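Local coordinates for protein cyanuric acid amidohydrolase (Azorhizobium caulinodans, PDB 4NQ3) that catalyses the hydrolytic opening of the s-triazine ring of cyanuric acid to carboxybiuret, a step in the breakdown of atrazine and melamine, at residues Lys285-Ser291 and Glu337-Gly343; Ala71-Cys75 and Gly110-Thr114. One frame throughout, in Å; residues are numbered along the deposited sequence.

Contact 1: Lys285-Ser291 and Glu337-Gly343; sequences KAEPSRS and EHQGPDG. With MG (magnesium ion), chain K.
E287 OE1 is gripped twice: it coordinates the magnesium ion at 2.6 Å and accepts the backbone N-H of G343 (N to OE1 3.1 Å), which comes from above the carboxylate plane. With CG anti to the backbone N (chi1 -177°) and an extended chain beyond it, E287 carries its carboxylate straight into the curve of the loop 337-343. That loop supplies two carbonyl ligands of its own, Q339 O at 2.4 Å from the magnesium and P341 O, and G344 O adds a third. The metal thus pins the residue just past strand 281-286 to the loop joining strands 331-334 and 345-352 of the same four-stranded sheet, in the third of the three repeats. The other carboxylate oxygen serves a salt-bridge network: E287 OE2 takes R290 NH1 at 2.7 Å, and the same nitrogen reaches D342 OD1 at 2.9 Å, nearly along the C-O axis. D342 also holds the backbone, since R290 N donates to the syn lone pair of OD2 at 3.0 Å. R290 therefore probably offsets the like charges of E287 and D342. A long salt bridge from R290 NH2 to E337 OE2, 3.7 Å, brings in E337, which also pairs with the substrate-binding R188. The bent K285 chain passes beside the Q339 amide, whose OE1 accepts a hydrogen bond from C225 N; K285 NZ is hydrogen-bonded to S333 OG, consistent with one of the three potential Ser-Lys dyads.

Contact 2: Ala71-Cys75 and Gly110-Thr114; sequences ADEVC and GRAHT. With SO4 (sulfate ion), chain F; SO4 (sulfate ion), chain D.
H113 NE2 meets the E73 carbonyl from strand 106-113, outermost within this chain in the second repeat's sheet, and so bridges to the first repeat just where strand 75-80, likewise outermost within this chain, begins. In this hydrogen bond H113 NE2 donates to E73 O at 2.9 Å; the oxygen lies near the imidazole plane, although the donor sits 52° out of the carbonyl plane. Sulfur contacts come next: C75 SG lies over the face of the H113 ring, 4.0 Å from its centroid and 28° off the normal, while the same SG rests 3.7 Å from R111 CB. Ionic contacts centre on R111. Its CG stands between the backbone N and the carbonyl carbon (chi1 49°) and the chain then runs extended, bringing the guanidinium beside E73, whose CB lies over one face. The chain D sulfate, probably from the crystallisation liquor, sets its O4 at the guanidinium edge, near the plane. A leucine in place of R111 would lack the guanidinium, and this sulfate would probably lose the NE and NH2 donors that hold it, with E73 CB left without the flat group beside it. R111 NE donates to O4 of that sulfate at 2.8 Å and R111 NH2 to its O3 at 3.0 Å.

Overall arrangement
From the N terminus, contact 2 comes first: 71-75 leads from helix 51-67 into strand 75-80, and the chain returns at 110-114 after strand 89-97 and the first half of strand 106-113. This closure crosses the boundary between the first and second repeats. Contact 1 opens only later, at the end of strand 281-286, and closes after helix 309-325 and strand 331-334, wholly inside the third repeat. The two are therefore in series, neither nested nor crossed. They lie on opposite sides of the chain's centre, with centres 28 Å apart and nearest atoms about 16 Å apart. Contact 2 joins the sheets of the first and second repeats; contact 1 ties the end of strand 281-286 to the loop before strand 345-352.

Contact 1: Lys285-Ser291 and Glu337-Gly343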
ATOM      1  N   LYS A 285      -3.893  16.940 -15.931  1.00 29.78           N
ATOM      2  CA  LYS A 285      -2.728  16.139 -15.564  1.00 24.29           C
ATOM      3  C   LYS A 285      -2.167  16.601 -14.222  1.00 28.35           C
ATOM      4  O   LYS A 285      -1.992  17.790 -13.999  1.00 37.70           O
ATOM      5  CB  LYS A 285      -1.650  16.239 -16.624  1.00 24.04           C
ATOM      6  CG  LYS A 285      -2.040  15.603 -17.918  1.00 28.17           C
ATOM      7  CD  LYS A 285      -2.074  14.100 -17.770  1.00 26.65           C
ATOM      8  CE  LYS A 285      -0.780  13.589 -17.164  1.00 25.67           C
ATOM      9  NZ  LYS A 285      -0.876  12.111 -17.020  1.00 29.00           N
ATOM     10  N   ALA A 286      -1.905  15.666 -13.320  1.00 28.70           N
ATOM     11  CA  ALA A 286      -1.290  15.997 -12.046  1.00 26.78           C
ATOM     12  C   ALA A 286       0.065  15.329 -11.964  1.00 30.97           C
ATOM     13  O   ALA A 286       0.206  14.171 -12.346  1.00 37.90           O
ATOM     14  CB  ALA A 286      -2.154  15.566 -10.900  1.00 28.48           C
ATOM     15  N   GLU A 287       1.058  16.049 -11.458  1.00 35.57           N
ATOM     16  CA  GLU A 287       2.406  15.515 -11.397  1.00 38.42           C
ATOM     17  C   GLU A 287       3.105  15.905 -10.115  1.00 43.79           C
ATOM     18  O   GLU A 287       3.090  17.071  -9.734  1.00 53.88           O
ATOM     19  CB  GLU A 287       3.213  16.005 -12.591  1.00 43.95           C
ATOM     20  CG  GLU A 287       4.610  15.433 -12.647  1.00 52.88           C
ATOM     21  CD  GLU A 287       5.434  16.005 -13.785  1.00 61.75           C
ATOM     22  OE1 GLU A 287       5.244  17.190 -14.160  1.00 62.55           O
ATOM     23  OE2 GLU A 287       6.271  15.248 -14.316  1.00 66.15           O
ATOM     24  N   PRO A 288       3.734  14.934  -9.441  1.00 42.30           N
ATOM     25  CA  PRO A 288       4.572  15.340  -8.312  1.00 39.33           C
ATOM     26  C   PRO A 288       5.808  16.061  -8.836  1.00 37.94           C
ATOM     27  O   PRO A 288       6.443  15.592  -9.779  1.00 40.42           O
ATOM     28  CB  PRO A 288       4.924  14.010  -7.633  1.00 40.81           C
ATOM     29  CG  PRO A 288       4.817  13.001  -8.712  1.00 37.14           C
ATOM     30  CD  PRO A 288       3.715  13.474  -9.628  1.00 37.90           C
ATOM     31  N   SER A 289       6.133  17.200  -8.253  1.00 39.24           N
ATOM     32  CA  SER A 289       7.246  17.988  -8.755  1.00 46.29           C
ATOM     33  C   SER A 289       8.579  17.358  -8.373  1.00 48.52           C
ATOM     34  O   SER A 289       8.770  16.945  -7.230  1.00 52.48           O
ATOM     35  CB  SER A 289       7.171  19.418  -8.226  1.00 48.00           C
ATOM     36  OG  SER A 289       7.255  19.434  -6.814  1.00 53.57           O
ATOM     37  N   ARG A 290       9.505  17.297  -9.325  1.00 46.32           N
ATOM     38  CA  ARG A 290      10.767  16.597  -9.112  1.00 45.10           C
ATOM     39  C   ARG A 290      11.751  17.371  -8.256  1.00 47.86           C
ATOM     40  O   ARG A 290      12.774  16.821  -7.840  1.00 46.45           O
ATOM     41  CB  ARG A 290      11.410  16.274 -10.450  1.00 42.68           C
ATOM     42  CG  ARG A 290      10.671  15.191 -11.158  1.00 46.80           C
ATOM     43  CD  ARG A 290      11.225  14.879 -12.519  1.00 54.13           C
ATOM     44  NE  ARG A 290      10.387  13.848 -13.099  1.00 66.39           N
ATOM     45  CZ  ARG A 290       9.296  14.111 -13.808  1.00 73.59           C
ATOM     46  NH1 ARG A 290       8.955  15.379 -14.037  1.00 72.88           N
ATOM     47  NH2 ARG A 290       8.558  13.111 -14.293  1.00 75.46           N
ATOM     48  N   SER A 291      11.436  18.640  -7.993  1.00 50.04           N
ATOM     49  CA  SER A 291      12.222  19.469  -7.074  1.00 46.37           C
ATOM     50  C   SER A 291      11.988  18.994  -5.659  1.00 49.18           C
ATOM     51  O   SER A 291      12.725  19.337  -4.746  1.00 52.43           O
ATOM     52  CB  SER A 291      11.839  20.940  -7.180  1.00 41.57           C
ATOM     53  OG  SER A 291      10.475  21.145  -6.835  1.00 43.14           O
ATOM     54  N   GLU A 337       5.178  13.915 -17.346  1.00 30.35           N
ATOM     55  CA  GLU A 337       6.448  13.979 -18.075  1.00 24.95           C
ATOM     56  C   GLU A 337       6.273  14.737 -19.394  1.00 29.10           C
ATOM     57  O   GLU A 337       5.550  14.289 -20.285  1.00 38.03           O
ATOM     58  CB  GLU A 337       6.979  12.582 -18.346  1.00 25.96           C
ATOM     59  CG  GLU A 337       7.374  11.796 -17.103  1.00 32.44           C
ATOM     60  CD  GLU A 337       6.202  11.060 -16.457  1.00 38.28           C
ATOM     61  OE1 GLU A 337       5.060  11.200 -16.956  1.00 35.11           O
ATOM     62  OE2 GLU A 337       6.431  10.336 -15.453  1.00 42.66           O
ATOM     63  N   HIS A 338       6.914  15.893 -19.512  1.00 29.07           N
ATOM     64  CA  HIS A 338       6.792  16.729 -20.712  1.00 24.08           C
ATOM     65  C   HIS A 338       5.370  17.176 -20.982  1.00 30.79           C
ATOM     66  O   HIS A 338       5.044  17.585 -22.100  1.00 28.34           O
ATOM     67  CB  HIS A 338       7.331  15.996 -21.934  1.00 23.93           C
ATOM     68  CG  HIS A 338       8.743  15.541 -21.773  1.00 25.23           C
ATOM     69  ND1 HIS A 338       9.810  16.413 -21.793  1.00 26.37           N
ATOM     70  CD2 HIS A 338       9.264  14.314 -21.542  1.00 27.58           C
ATOM     71  CE1 HIS A 338      10.928  15.738 -21.602  1.00 29.94           C
ATOM     72  NE2 HIS A 338      10.625  14.461 -21.456  1.00 28.80           N
ATOM     73  N   GLN A 339       4.525  17.097 -19.957  1.00 29.01           N
ATOM     74  CA  GLN A 339       3.155  17.585 -20.064  1.00 28.56           C
ATOM     75  C   GLN A 339       2.990  18.782 -19.150  1.00 30.98           C
ATOM     76  O   GLN A 339       2.704  18.646 -17.968  1.00 41.48           O
ATOM     77  CB  GLN A 339       2.179  16.473 -19.724  1.00 24.99           C
ATOM     78  CG  GLN A 339       2.476  15.241 -20.556  1.00 26.75           C
ATOM     79  CD  GLN A 339       1.922  13.969 -19.948  1.00 29.79           C
ATOM     80  OE1 GLN A 339       0.712  13.810 -19.777  1.00 29.86           O
ATOM     81  NE2 GLN A 339       2.815  13.058 -19.600  1.00 39.01           N
ATOM     82  N   GLY A 340       3.225  19.968 -19.683  1.00 31.48           N
ATOM     83  CA  GLY A 340       3.314  21.130 -18.820  1.00 34.96           C
ATOM     84  C   GLY A 340       4.688  21.115 -18.189  1.00 30.06           C
ATOM     85  O   GLY A 340       5.454  20.179 -18.397  1.00 29.26           O
ATOM     86  N   PRO A 341       5.007  22.156 -17.423  1.00 32.91           N
ATOM     87  CA  PRO A 341       6.262  22.324 -16.676  1.00 30.48           C
ATOM     88  C   PRO A 341       6.472  21.256 -15.615  1.00 32.98           C
ATOM     89  O   PRO A 341       5.521  20.562 -15.260  1.00 37.42           O
ATOM     90  CB  PRO A 341       6.076  23.670 -16.012  1.00 27.82           C
ATOM     91  CG  PRO A 341       4.587  23.828 -15.888  1.00 27.18           C
ATOM     92  CD  PRO A 341       4.061  23.252 -17.166  1.00 36.92           C
ATOM     93  N   ASP A 342       7.688  21.117 -15.097  1.00 33.91           N
ATOM     94  CA  ASP A 342       7.883  20.147 -14.019  1.00 42.45           C
ATOM     95  C   ASP A 342       7.021  20.504 -12.803  1.00 45.64           C
ATOM     96  O   ASP A 342       7.160  21.590 -12.215  1.00 51.15           O
ATOM     97  CB  ASP A 342       9.348  20.050 -13.590  1.00 44.43           C
ATOM     98  CG  ASP A 342       9.540  19.116 -12.389  1.00 55.01           C
ATOM     99  OD1 ASP A 342       9.509  17.874 -12.578  1.00 50.44           O
ATOM    100  OD2 ASP A 342       9.715  19.630 -11.252  1.00 67.78           O
ATOM    101  N   GLY A 343       6.144  19.579 -12.420  1.00 36.41           N
ATOM    102  CA  GLY A 343       5.292  19.803 -11.275  1.00 33.80           C
ATOM    103  C   GLY A 343       3.933  20.313 -11.700  1.00 36.13           C
ATOM    104  O   GLY A 343       3.010  20.402 -10.887  1.00 42.53           O
TER
HETATM  105 MG    MG K 409       4.305  18.564 -16.202  1.00 38.94          MG
HETATM  106  O   HOH W   1       0.727  18.600 -10.762  1.00 30.68           O
HETATM  107  O   HOH W   2       5.515  11.954 -13.594  1.00 55.17           O

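Contact 2: Ala71-Cys75 and Gly110-Thr114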
ATOM      1  N   ALA A  71     -16.297  -1.595 -33.992  1.00 34.47           N
ATOM      2  CA  ALA A  71     -16.034  -1.328 -32.583  1.00 31.37           C
ATOM      3  C   ALA A  71     -14.548  -1.117 -32.355  1.00 30.81           C
ATOM      4  O   ALA A  71     -14.138  -0.312 -31.515  1.00 34.92           O
ATOM      5  CB  ALA A  71     -16.531  -2.455 -31.720  1.00 30.45           C
ATOM      6  N   ASP A  72     -13.737  -1.823 -33.128  1.00 33.02           N
ATOM      7  CA  ASP A  72     -12.302  -1.804 -32.898  1.00 41.22           C
ATOM      8  C   ASP A  72     -11.679  -0.462 -33.205  1.00 34.92           C
ATOM      9  O   ASP A  72     -10.551  -0.193 -32.769  1.00 35.54           O
ATOM     10  CB  ASP A  72     -11.618  -2.892 -33.720  1.00 55.47           C
ATOM     11  CG  ASP A  72     -11.966  -4.286 -33.230  1.00 69.96           C
ATOM     12  OD1 ASP A  72     -12.197  -4.463 -32.001  1.00 69.11           O
ATOM     13  OD2 ASP A  72     -12.021  -5.201 -34.084  1.00 81.76           O
ATOM     14  N   GLU A  73     -12.421   0.383 -33.922  1.00 36.80           N
ATOM     15  CA  GLU A  73     -11.933   1.696 -34.330  1.00 34.74           C
ATOM     16  C   GLU A  73     -12.243   2.747 -33.282  1.00 37.74           C
ATOM     17  O   GLU A  73     -11.804   3.881 -33.398  1.00 35.19           O
ATOM     18  CB  GLU A  73     -12.542   2.085 -35.671  1.00 37.88           C
ATOM     19  CG  GLU A  73     -11.962   1.293 -36.830  1.00 67.07           C
ATOM     20  CD  GLU A  73     -12.953   1.111 -37.988  1.00 85.11           C
ATOM     21  OE1 GLU A  73     -13.853   1.969 -38.165  1.00 87.99           O
ATOM     22  OE2 GLU A  73     -12.860   0.072 -38.694  1.00 94.77           O
ATOM     23  N   VAL A  74     -12.979   2.371 -32.241  1.00 21.70           N
ATOM     24  CA  VAL A  74     -13.254   3.303 -31.150  1.00 21.61           C
ATOM     25  C   VAL A  74     -12.039   3.391 -30.243  1.00 17.98           C
ATOM     26  O   VAL A  74     -11.463   2.366 -29.876  1.00 23.46           O
ATOM     27  CB  VAL A  74     -14.495   2.878 -30.315  1.00 20.33           C
ATOM     28  CG1 VAL A  74     -14.727   3.833 -29.146  1.00 13.05           C
ATOM     29  CG2 VAL A  74     -15.703   2.802 -31.190  1.00 12.53           C
ATOM     30  N   CYS A  75     -11.628   4.604 -29.897  1.00 13.24           N
ATOM     31  CA  CYS A  75     -10.500   4.765 -28.993  1.00 16.44           C
ATOM     32  C   CYS A  75     -10.937   4.585 -27.568  1.00 25.81           C
ATOM     33  O   CYS A  75     -11.816   5.315 -27.084  1.00 30.62           O
ATOM     34  CB  CYS A  75      -9.858   6.130 -29.163  1.00 17.07           C
ATOM     35  SG  CYS A  75      -8.818   6.183 -30.660  1.00 25.49           S
ATOM     36  N   GLY A 110     -11.095  14.252 -33.021  1.00 20.66           N
ATOM     37  CA  GLY A 110     -10.455  13.378 -33.992  1.00 25.67           C
ATOM     38  C   GLY A 110      -9.787  12.215 -33.291  1.00 25.17           C
ATOM     39  O   GLY A 110      -9.318  12.353 -32.154  1.00 27.69           O
ATOM     40  N   ARG A 111      -9.756  11.056 -33.932  1.00 23.44           N
ATOM     41  CA  ARG A 111      -9.122   9.915 -33.291  1.00 24.99           C
ATOM     42  C   ARG A 111      -8.123   9.321 -34.252  1.00 22.06           C
ATOM     43  O   ARG A 111      -8.207   9.583 -35.444  1.00 22.45           O
ATOM     44  CB  ARG A 111     -10.148   8.851 -32.895  1.00 18.54           C
ATOM     45  CG  ARG A 111     -11.039   8.550 -34.010  1.00 20.04           C
ATOM     46  CD  ARG A 111     -11.713   7.235 -33.905  1.00 20.65           C
ATOM     47  NE  ARG A 111     -12.620   7.116 -35.041  1.00 22.53           N
ATOM     48  CZ  ARG A 111     -13.620   6.248 -35.117  1.00 32.67           C
ATOM     49  NH1 ARG A 111     -13.844   5.421 -34.098  1.00 31.82           N
ATOM     50  NH2 ARG A 111     -14.411   6.225 -36.196  1.00 29.97           N
ATOM     51  N   ALA A 112      -7.232   8.478 -33.733  1.00 17.90           N
ATOM     52  CA  ALA A 112      -6.261   7.745 -34.536  1.00 18.34           C
ATOM     53  C   ALA A 112      -5.663   6.638 -33.676  1.00 17.45           C
ATOM     54  O   ALA A 112      -5.680   6.736 -32.448  1.00 21.32           O
ATOM     55  CB  ALA A 112      -5.178   8.665 -35.062  1.00 18.74           C
ATOM     56  N   HIS A 113      -5.123   5.606 -34.327  1.00 21.42           N
ATOM     57  CA  HIS A 113      -4.549   4.421 -33.673  1.00 21.83           C
ATOM     58  C   HIS A 113      -3.133   4.266 -34.167  1.00 27.21           C
ATOM     59  O   HIS A 113      -2.707   4.974 -35.091  1.00 40.54           O
ATOM     60  CB  HIS A 113      -5.357   3.169 -34.013  1.00 20.07           C
ATOM     61  CG  HIS A 113      -6.806   3.315 -33.690  1.00 41.68           C
ATOM     62  ND1 HIS A 113      -7.412   2.667 -32.631  1.00 50.90           N
ATOM     63  CD2 HIS A 113      -7.760   4.094 -34.256  1.00 40.61           C
ATOM     64  CE1 HIS A 113      -8.686   3.024 -32.577  1.00 50.29           C
ATOM     65  NE2 HIS A 113      -8.921   3.891 -33.551  1.00 47.08           N
ATOM     66  N   THR A 114      -2.394   3.339 -33.586  1.00 21.12           N
ATOM     67  CA  THR A 114      -1.078   3.061 -34.121  1.00 21.75           C
ATOM     68  C   THR A 114      -0.804   1.567 -34.101  1.00 24.11           C
ATOM     69  O   THR A 114      -1.500   0.793 -33.429  1.00 20.77           O
ATOM     70  CB  THR A 114       0.045   3.771 -33.347  1.00 19.54           C
ATOM     71  OG1 THR A 114       0.329   3.044 -32.140  1.00 20.34           O
ATOM     72  CG2 THR A 114      -0.310   5.206 -33.059  1.00 16.89           C
TER
HETATM   73  S   SO4 F 404      -5.727   5.624 -37.981  0.72 71.74           S
HETATM   74  O1  SO4 F 404      -5.102   6.631 -38.843  0.72 72.99           O
HETATM   75  O2  SO4 F 404      -5.778   4.318 -38.639  0.72 72.49           O
HETATM   76  O3  SO4 F 404      -4.925   5.482 -36.772  0.72 67.28           O
HETATM   77  O4  SO4 F 404      -7.091   6.058 -37.659  0.72 70.19           O
HETATM   78  S   SO4 D 402     -13.237   8.709 -38.653  0.76 47.86           S
HETATM   79  O1  SO4 D 402     -12.787   7.849 -39.754  0.76 43.28           O
HETATM   80  O2  SO4 D 402     -13.149  10.136 -38.997  0.76 45.46           O
HETATM   81  O3  SO4 D 402     -14.626   8.360 -38.322  0.76 42.77           O
HETATM   82  O4  SO4 D 402     -12.347   8.463 -37.514  0.76 52.19           O